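Local coordinates for phosphoserine phosphatase RsbX (Bacillus subtilis, PDB 3W45), which dephosphorylates the serine-phosphorylated stressosome protein RsbS and thereby acts as a negative regulator of the stress sigma factor sigma-B, at residues C40-G45 and F151-D156. Numbering follows the deposited sequence.
With CO (cobalt (II) ion), chain C.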
loop_
_atom_site.group_PDB
_atom_site.type_symbol
_atom_site.label_atom_id
_atom_site.label_comp_id
_atom_site.label_asym_id
_atom_site.label_seq_id
_atom_site.Cartn_x
_atom_site.Cartn_y
_atom_site.Cartn_z
ATOM N N CYS A 40 -0.098 -4.339 6.165
ATOM C CA CYS A 40 -0.336 -2.990 5.745
ATOM C C CYS A 40 -1.286 -2.921 4.563
ATOM O O CYS A 40 -1.505 -3.918 3.858
ATOM C CB CYS A 40 0.962 -2.253 5.518
ATOM S SG CYS A 40 1.835 -2.714 4.058
ATOM N N ALA A 41 -1.848 -1.738 4.375
ATOM C CA ALA A 41 -2.859 -1.557 3.336
ATOM C C ALA A 41 -2.874 -0.118 2.926
ATOM O O ALA A 41 -2.623 0.770 3.729
ATOM C CB ALA A 41 -4.247 -1.975 3.852
ATOM N N VAL A 42 -3.158 0.115 1.661
ATOM C CA VAL A 42 -3.325 1.481 1.168
ATOM C C VAL A 42 -4.584 1.460 0.295
ATOM O O VAL A 42 -4.782 0.520 -0.482
ATOM C CB VAL A 42 -2.095 1.892 0.326
ATOM C CG1 VAL A 42 -2.315 3.242 -0.314
ATOM C CG2 VAL A 42 -0.775 1.923 1.175
ATOM N N ALA A 43 -5.448 2.463 0.469
ATOM C CA ALA A 43 -6.664 2.574 -0.336
ATOM C C ALA A 43 -6.895 4.000 -0.822
ATOM O O ALA A 43 -6.447 4.966 -0.200
ATOM C CB ALA A 43 -7.878 2.090 0.486
ATOM N N ASP A 44 -7.623 4.121 -1.929
ATOM C CA ASP A 44 -7.950 5.402 -2.511
ATOM C C ASP A 44 -9.434 5.370 -2.777
ATOM O O ASP A 44 -9.885 4.607 -3.644
ATOM C CB ASP A 44 -7.113 5.546 -3.826
ATOM C CG ASP A 44 -7.330 6.876 -4.528
ATOM O OD1 ASP A 44 -8.199 7.625 -4.054
ATOM O OD2 ASP A 44 -6.593 7.160 -5.512
ATOM N N GLY A 45 -10.222 6.145 -2.009
ATOM C CA GLY A 45 -11.663 6.164 -2.240
ATOM C C GLY A 45 -12.129 6.771 -3.566
ATOM O O GLY A 45 -11.531 7.722 -4.103
ATOM N N PHE A 151 10.464 -2.368 -0.846
ATOM C CA PHE A 151 9.162 -2.311 -1.582
ATOM C C PHE A 151 8.485 -0.976 -1.407
ATOM O O PHE A 151 8.796 -0.233 -0.479
ATOM C CB PHE A 151 8.206 -3.460 -1.151
ATOM C CG PHE A 151 7.707 -3.371 0.274
ATOM C CD1 PHE A 151 6.607 -2.565 0.610
ATOM C CD2 PHE A 151 8.338 -4.100 1.287
ATOM C CE1 PHE A 151 6.156 -2.498 1.915
ATOM C CE2 PHE A 151 7.895 -4.036 2.606
ATOM C CZ PHE A 151 6.816 -3.226 2.917
ATOM N N ILE A 152 7.528 -0.703 -2.272
ATOM C CA ILE A 152 6.661 0.470 -2.089
ATOM C C ILE A 152 5.236 0.025 -2.422
ATOM O O ILE A 152 5.025 -0.760 -3.344
ATOM C CB ILE A 152 7.083 1.645 -3.016
ATOM C CG1 ILE A 152 6.174 2.868 -2.773
ATOM C CG2 ILE A 152 7.064 1.229 -4.538
ATOM C CD1 ILE A 152 6.758 4.181 -3.372
ATOM N N ILE A 153 4.271 0.566 -1.682
ATOM C CA ILE A 153 2.887 0.534 -2.061
ATOM C C ILE A 153 2.450 1.966 -2.223
ATOM O O ILE A 153 2.643 2.746 -1.323
ATOM C CB ILE A 153 1.992 -0.149 -1.012
ATOM C CG1 ILE A 153 2.504 -1.562 -0.786
ATOM C CG2 ILE A 153 0.521 -0.103 -1.476
ATOM C CD1 ILE A 153 1.747 -2.287 0.317
ATOM N N HIS A 154 1.869 2.307 -3.366
ATOM C CA HIS A 154 1.466 3.694 -3.582
ATOM C C HIS A 154 0.137 3.924 -4.314
ATOM O O HIS A 154 -0.268 3.149 -5.204
ATOM C CB HIS A 154 2.604 4.457 -4.275
ATOM C CG HIS A 154 2.780 4.130 -5.720
ATOM N ND1 HIS A 154 1.986 4.675 -6.706
ATOM C CD2 HIS A 154 3.695 3.360 -6.356
ATOM C CE1 HIS A 154 2.381 4.227 -7.885
ATOM N NE2 HIS A 154 3.422 3.432 -7.703
ATOM N N THR A 155 -0.521 5.015 -3.958
ATOM C CA THR A 155 -1.728 5.426 -4.723
ATOM C C THR A 155 -1.378 6.119 -6.036
ATOM O O THR A 155 -0.227 6.475 -6.283
ATOM C CB THR A 155 -2.651 6.327 -3.922
ATOM O OG1 THR A 155 -1.947 7.506 -3.482
ATOM C CG2 THR A 155 -3.214 5.587 -2.699
ATOM N N ASP A 156 -2.386 6.322 -6.869
ATOM C CA ASP A 156 -2.166 6.928 -8.201
ATOM C C ASP A 156 -1.721 8.386 -8.159
ATOM O O ASP A 156 -1.312 8.907 -9.187
ATOM C CB ASP A 156 -3.404 6.747 -9.104
ATOM C CG ASP A 156 -4.642 7.469 -8.562
ATOM O OD1 ASP A 156 -4.563 8.086 -7.461
ATOM O OD2 ASP A 156 -5.707 7.366 -9.190
HETATM CO CO CO C . -5.928 8.996 -6.290
HETATM O O HOH W 1 -4.834 5.121 -6.331
HETATM O O HOH W 2 -7.512 10.215 -5.363
HETATM O O HOH W 3 -7.350 8.938 -7.924
HETATM O O HOH W 4 -4.745 9.161 -4.660
#
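Asp-44 and Asp-156 meet across a cobalt ion at the end of a layer of apolar side chains. From Asp-44, CB rests 4.1 Å from CG2 of Thr-155, a methyl that suits the last apolar place before the metal. CG lies anti to the backbone N (chi1 -178°), sending the carboxylate on toward the cobalt. OD1 of Asp-44 lies 3.0 Å from the oxygen of a cobalt-bound water, which can donate to it but has other acceptors in reach; OD2 binds the ion at 2.1 Å and accepts from a second water, which takes the N-H of Asp-156. OD1 of Asp-156 also binds cobalt, 3.0 Å from OD2 of Asp-44, the carboxylate planes 78° apart; its OD2 accepts from ND2 of Asn-109. Here the two sheets of the PPM (PP2C-type) fold, a beta-sandwich flanked by helices, face each other through strands 37-45 and 150-154; three waters and Asp-189 complete the metal site. Deeper between the sheets, branched residues fill the interface: CG1 of Val-42 presses on CG2 of Thr-155 at a tight 3.5 Å, and CG2 of Val-42 lies 3.6 Å from CG2 of Ile-153. The longer arm of Ile-153 carries CD1 to SG of Cys-40. Thr-155 turns OG1 to Asp-27 and Thr-192, which satisfy the buried hydroxyl.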